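Local coordinates for protein ATP-dependent helicase FUN30 (Saccharomyces cerevisiae S288c, PDB 5GN1) that hydrolyses ATP to remodel nucleosomes, promoting DNA end resection at double-strand breaks and the organization of heterochromatin, at residues W181-K195 and D216-K228. Numbering follows the deposited sequence.
Sequences WMQSGKIDALKKLLK and DILEMVLSTLDYK
Trp181 lies across helix 212-224 and joins it to the turn leading into helix 185-200; the two helices precede and follow strand 205-209 in sequence and pack side by side on one face of the sheet in the RecA-like ATPase-C lobe of this SNF2-family remodeller. From its CB, which rests against Ile217 CG2, the side chain follows the helix surface: CG meets Met220 CB, CD1 faces the backbone where Met220 passes into Val221, and NE1 donates to Thr224 OG1 at 2.8 Å. This bond is nearly straight, with an N-H...O angle of 171°, and the hydroxyl oxygen lies in the indole plane. Chi1 of 47° sets CG between the backbone N and carbonyl carbon, swinging the indole across the helix. Farther out, Met220 crosses the indole at about a right angle and lays its methyl over one face, CE 3.4 Å from the centroid of the six-membered ring, while SD makes a Met-aromatic contact. CE2 lies near both Thr224 OG1 and this methyl, CD2 and CE3 near SD and CE, and CZ2, CZ3 and CH2 under CE. A leucine here, with neither N-H nor ring, would probably leave the Thr224 hydroxyl without this partner and the Met220 methyl free to turn.

Met182, bent at chi2 and chi3, turns SD against Thr224 CG2 and CE against Leu225 CD2. Beyond it the helices, whose segments cross at -47°, pack through aliphatic branches: Ile187 CG2 touches Val221 CG1, and Leu190 CD2 meets Leu218 CD2 at 3.6 Å. Leu190 and Leu194 also reach Ile277, and Leu222 reaches Ile256 and Ile258, so this layer packs on strands 275-278 and 256-260. After the Schellman motif at Asp226, Tyr227 brings CE2 to within 3.8 Å of Leu194 CB. A water donates to Lys191 O at 2.8 Å and also hydrogen-bonds to Tyr227 OH.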
# COMPACT_ATOMS: atom_id res chain seq x y z
N TRP A 181 9.08 -9.69 -0.50
CA TRP A 181 7.97 -8.93 -1.06
C TRP A 181 6.78 -9.80 -1.44
O TRP A 181 5.68 -9.27 -1.60
CB TRP A 181 8.44 -8.12 -2.26
CG TRP A 181 9.26 -8.91 -3.24
CD1 TRP A 181 8.81 -9.57 -4.35
CD2 TRP A 181 10.68 -9.11 -3.20
NE1 TRP A 181 9.87 -10.17 -5.00
CE2 TRP A 181 11.02 -9.91 -4.31
CE3 TRP A 181 11.70 -8.70 -2.32
CZ2 TRP A 181 12.35 -10.31 -4.57
CZ3 TRP A 181 13.01 -9.10 -2.57
CH2 TRP A 181 13.33 -9.89 -3.70
N MET A 182 6.98 -11.12 -1.61
CA MET A 182 5.86 -12.03 -1.86
C MET A 182 5.10 -12.40 -0.59
O MET A 182 3.99 -12.92 -0.70
CB MET A 182 6.34 -13.32 -2.53
CG MET A 182 7.21 -13.12 -3.74
SD MET A 182 6.32 -12.21 -5.01
CE MET A 182 5.17 -13.46 -5.61
N GLN A 183 5.66 -12.15 0.60
CA GLN A 183 5.09 -12.68 1.84
C GLN A 183 4.06 -11.71 2.42
O GLN A 183 4.32 -10.95 3.35
CB GLN A 183 6.18 -12.98 2.85
CG GLN A 183 7.11 -14.10 2.43
CD GLN A 183 8.20 -14.33 3.46
OE1 GLN A 183 7.92 -14.66 4.61
NE2 GLN A 183 9.44 -14.13 3.06
N SER A 184 2.85 -11.79 1.87
CA SER A 184 1.70 -11.05 2.36
C SER A 184 0.45 -11.81 1.92
O SER A 184 0.44 -12.39 0.84
CB SER A 184 1.67 -9.62 1.82
OG SER A 184 0.37 -9.06 1.93
N GLY A 185 -0.59 -11.78 2.76
CA GLY A 185 -1.83 -12.43 2.39
C GLY A 185 -2.50 -11.78 1.18
O GLY A 185 -3.18 -12.45 0.40
N LYS A 186 -2.32 -10.48 1.01
CA LYS A 186 -2.89 -9.85 -0.17
C LYS A 186 -2.12 -10.23 -1.43
O LYS A 186 -2.70 -10.26 -2.52
CB LYS A 186 -2.95 -8.34 -0.02
CG LYS A 186 -4.06 -7.88 0.88
CD LYS A 186 -4.75 -6.66 0.31
CE LYS A 186 -5.84 -6.24 1.25
NZ LYS A 186 -6.47 -4.94 0.92
N ILE A 187 -0.82 -10.52 -1.31
CA ILE A 187 -0.07 -10.95 -2.49
C ILE A 187 -0.46 -12.37 -2.86
O ILE A 187 -0.60 -12.69 -4.05
CB ILE A 187 1.45 -10.80 -2.26
CG1 ILE A 187 1.80 -9.35 -1.93
CG2 ILE A 187 2.23 -11.27 -3.50
CD1 ILE A 187 1.33 -8.31 -2.95
N ASP A 188 -0.64 -13.24 -1.86
CA ASP A 188 -1.16 -14.58 -2.12
C ASP A 188 -2.46 -14.52 -2.92
O ASP A 188 -2.61 -15.21 -3.94
CB ASP A 188 -1.40 -15.33 -0.79
CG ASP A 188 -0.10 -15.76 -0.12
OD1 ASP A 188 0.92 -15.95 -0.83
OD2 ASP A 188 -0.10 -15.92 1.12
N ALA A 189 -3.40 -13.68 -2.47
CA ALA A 189 -4.65 -13.53 -3.20
C ALA A 189 -4.41 -12.94 -4.59
O ALA A 189 -5.03 -13.38 -5.57
CB ALA A 189 -5.61 -12.65 -2.40
N LEU A 190 -3.54 -11.94 -4.70
CA LEU A 190 -3.32 -11.27 -5.99
C LEU A 190 -2.74 -12.24 -7.02
O LEU A 190 -3.09 -12.19 -8.20
CB LEU A 190 -2.38 -10.08 -5.80
CG LEU A 190 -1.96 -9.36 -7.08
CD1 LEU A 190 -3.14 -8.59 -7.65
CD2 LEU A 190 -0.78 -8.41 -6.79
N LYS A 191 -1.83 -13.11 -6.57
CA LYS A 191 -1.16 -14.05 -7.46
C LYS A 191 -2.15 -15.05 -8.04
O LYS A 191 -2.09 -15.39 -9.23
CB LYS A 191 -0.03 -14.72 -6.67
CG LYS A 191 0.56 -15.99 -7.18
CD LYS A 191 1.47 -16.54 -6.07
CE LYS A 191 2.00 -17.93 -6.40
NZ LYS A 191 2.94 -17.90 -7.55
N LYS A 192 -3.11 -15.48 -7.22
CA LYS A 192 -4.16 -16.36 -7.71
C LYS A 192 -5.05 -15.66 -8.73
O LYS A 192 -5.29 -16.18 -9.83
CB LYS A 192 -4.99 -16.87 -6.52
CG LYS A 192 -6.18 -17.72 -6.90
CD LYS A 192 -6.88 -18.29 -5.69
CE LYS A 192 -8.12 -19.08 -6.10
NZ LYS A 192 -8.78 -19.71 -4.93
N LEU A 193 -5.49 -14.44 -8.41
CA LEU A 193 -6.35 -13.71 -9.33
C LEU A 193 -5.64 -13.36 -10.63
O LEU A 193 -6.23 -13.46 -11.72
CB LEU A 193 -6.88 -12.45 -8.65
CG LEU A 193 -7.97 -11.72 -9.42
CD1 LEU A 193 -9.10 -12.68 -9.82
CD2 LEU A 193 -8.51 -10.56 -8.62
N LEU A 194 -4.36 -12.96 -10.55
CA LEU A 194 -3.62 -12.61 -11.76
C LEU A 194 -3.44 -13.83 -12.68
O LEU A 194 -3.50 -13.70 -13.91
CB LEU A 194 -2.26 -12.01 -11.40
CG LEU A 194 -2.30 -10.61 -10.77
CD1 LEU A 194 -0.89 -10.13 -10.50
CD2 LEU A 194 -3.05 -9.62 -11.64
N LYS A 195 -3.20 -15.01 -12.10
CA LYS A 195 -3.08 -16.21 -12.92
C LYS A 195 -4.37 -16.49 -13.69
O LYS A 195 -4.33 -16.81 -14.89
CB LYS A 195 -2.68 -17.41 -12.07
CG LYS A 195 -2.28 -18.60 -12.93
CD LYS A 195 -2.32 -19.93 -12.21
CE LYS A 195 -2.44 -21.08 -13.22
NZ LYS A 195 -3.75 -21.08 -13.95
N ASP A 216 5.31 0.52 -5.26
CA ASP A 216 6.73 0.15 -5.28
C ASP A 216 6.92 -1.32 -4.96
O ASP A 216 7.72 -2.01 -5.61
CB ASP A 216 7.50 1.02 -4.27
CG ASP A 216 7.41 2.52 -4.56
OD1 ASP A 216 7.10 2.91 -5.71
OD2 ASP A 216 7.66 3.33 -3.63
N ILE A 217 6.21 -1.83 -3.96
CA ILE A 217 6.37 -3.24 -3.62
C ILE A 217 5.86 -4.12 -4.75
O ILE A 217 6.46 -5.16 -5.07
CB ILE A 217 5.64 -3.57 -2.30
CG1 ILE A 217 6.29 -2.83 -1.13
CG2 ILE A 217 5.67 -5.06 -2.06
CD1 ILE A 217 5.44 -2.87 0.15
N LEU A 218 4.74 -3.73 -5.35
CA LEU A 218 4.14 -4.54 -6.41
C LEU A 218 5.07 -4.66 -7.60
O LEU A 218 5.02 -5.67 -8.32
CB LEU A 218 2.80 -3.94 -6.85
CG LEU A 218 1.60 -4.16 -5.94
CD1 LEU A 218 0.36 -3.45 -6.49
CD2 LEU A 218 1.33 -5.65 -5.77
N GLU A 219 5.93 -3.67 -7.84
CA GLU A 219 6.85 -3.77 -8.96
C GLU A 219 7.76 -4.99 -8.81
O GLU A 219 8.02 -5.71 -9.77
CB GLU A 219 7.65 -2.48 -9.11
CG GLU A 219 6.80 -1.28 -9.55
CD GLU A 219 7.67 -0.09 -9.98
OE1 GLU A 219 8.89 -0.29 -10.13
OE2 GLU A 219 7.16 1.03 -10.15
N MET A 220 8.23 -5.26 -7.58
CA MET A 220 9.06 -6.44 -7.37
C MET A 220 8.24 -7.72 -7.43
O MET A 220 8.71 -8.73 -7.96
CB MET A 220 9.80 -6.34 -6.04
CG MET A 220 10.78 -5.19 -5.97
SD MET A 220 12.01 -5.49 -4.69
CE MET A 220 12.91 -6.86 -5.42
N VAL A 221 7.02 -7.69 -6.88
CA VAL A 221 6.12 -8.84 -6.97
C VAL A 221 5.89 -9.23 -8.43
O VAL A 221 6.00 -10.40 -8.81
CB VAL A 221 4.78 -8.52 -6.26
CG1 VAL A 221 3.73 -9.61 -6.53
CG2 VAL A 221 4.98 -8.32 -4.76
N LEU A 222 5.54 -8.25 -9.28
CA LEU A 222 5.19 -8.58 -10.66
C LEU A 222 6.40 -9.11 -11.42
O LEU A 222 6.27 -10.02 -12.24
CB LEU A 222 4.56 -7.37 -11.35
CG LEU A 222 3.23 -6.91 -10.71
CD1 LEU A 222 2.59 -5.71 -11.43
CD2 LEU A 222 2.23 -8.07 -10.62
N SER A 223 7.60 -8.57 -11.13
CA SER A 223 8.82 -9.08 -11.74
C SER A 223 9.10 -10.51 -11.32
O SER A 223 9.46 -11.35 -12.15
CB SER A 223 10.00 -8.17 -11.37
OG SER A 223 11.22 -8.68 -11.88
N THR A 224 8.93 -10.82 -10.02
CA THR A 224 9.06 -12.19 -9.57
C THR A 224 8.08 -13.10 -10.30
O THR A 224 8.42 -14.24 -10.64
CB THR A 224 8.85 -12.28 -8.06
OG1 THR A 224 9.98 -11.72 -7.38
CG2 THR A 224 8.66 -13.74 -7.59
N LEU A 225 6.87 -12.62 -10.57
CA LEU A 225 5.83 -13.44 -11.20
C LEU A 225 5.96 -13.46 -12.72
O LEU A 225 5.14 -14.10 -13.38
CB LEU A 225 4.44 -12.94 -10.79
CG LEU A 225 3.98 -13.12 -9.33
CD1 LEU A 225 2.67 -12.38 -9.06
CD2 LEU A 225 3.84 -14.62 -8.95
N ASP A 226 6.94 -12.74 -13.26
CA ASP A 226 7.24 -12.72 -14.69
C ASP A 226 6.11 -12.10 -15.50
O ASP A 226 5.89 -12.48 -16.66
CB ASP A 226 7.58 -14.12 -15.20
CG ASP A 226 8.35 -14.10 -16.51
OD1 ASP A 226 9.11 -13.12 -16.73
OD2 ASP A 226 8.20 -15.05 -17.31
N TYR A 227 5.39 -11.13 -14.93
CA TYR A 227 4.38 -10.36 -15.66
C TYR A 227 4.94 -8.98 -15.98
O TYR A 227 5.30 -8.23 -15.06
CB TYR A 227 3.10 -10.21 -14.84
CG TYR A 227 2.35 -11.47 -14.48
CD1 TYR A 227 2.11 -12.47 -15.41
CD2 TYR A 227 1.84 -11.65 -13.20
CE1 TYR A 227 1.39 -13.63 -15.06
CE2 TYR A 227 1.13 -12.77 -12.85
CZ TYR A 227 0.91 -13.77 -13.78
OH TYR A 227 0.20 -14.89 -13.38
N LYS A 228 4.98 -8.63 -17.26
CA LYS A 228 5.30 -7.26 -17.63
C LYS A 228 4.22 -6.30 -17.16
O LYS A 228 3.03 -6.64 -17.11
CB LYS A 228 5.48 -7.12 -19.15
CG LYS A 228 6.61 -7.94 -19.76
CD LYS A 228 6.59 -7.83 -21.31
CE LYS A 228 7.46 -8.89 -21.99
NZ LYS A 228 7.31 -8.89 -23.50
O HOH W 1 0.18 -15.15 -10.87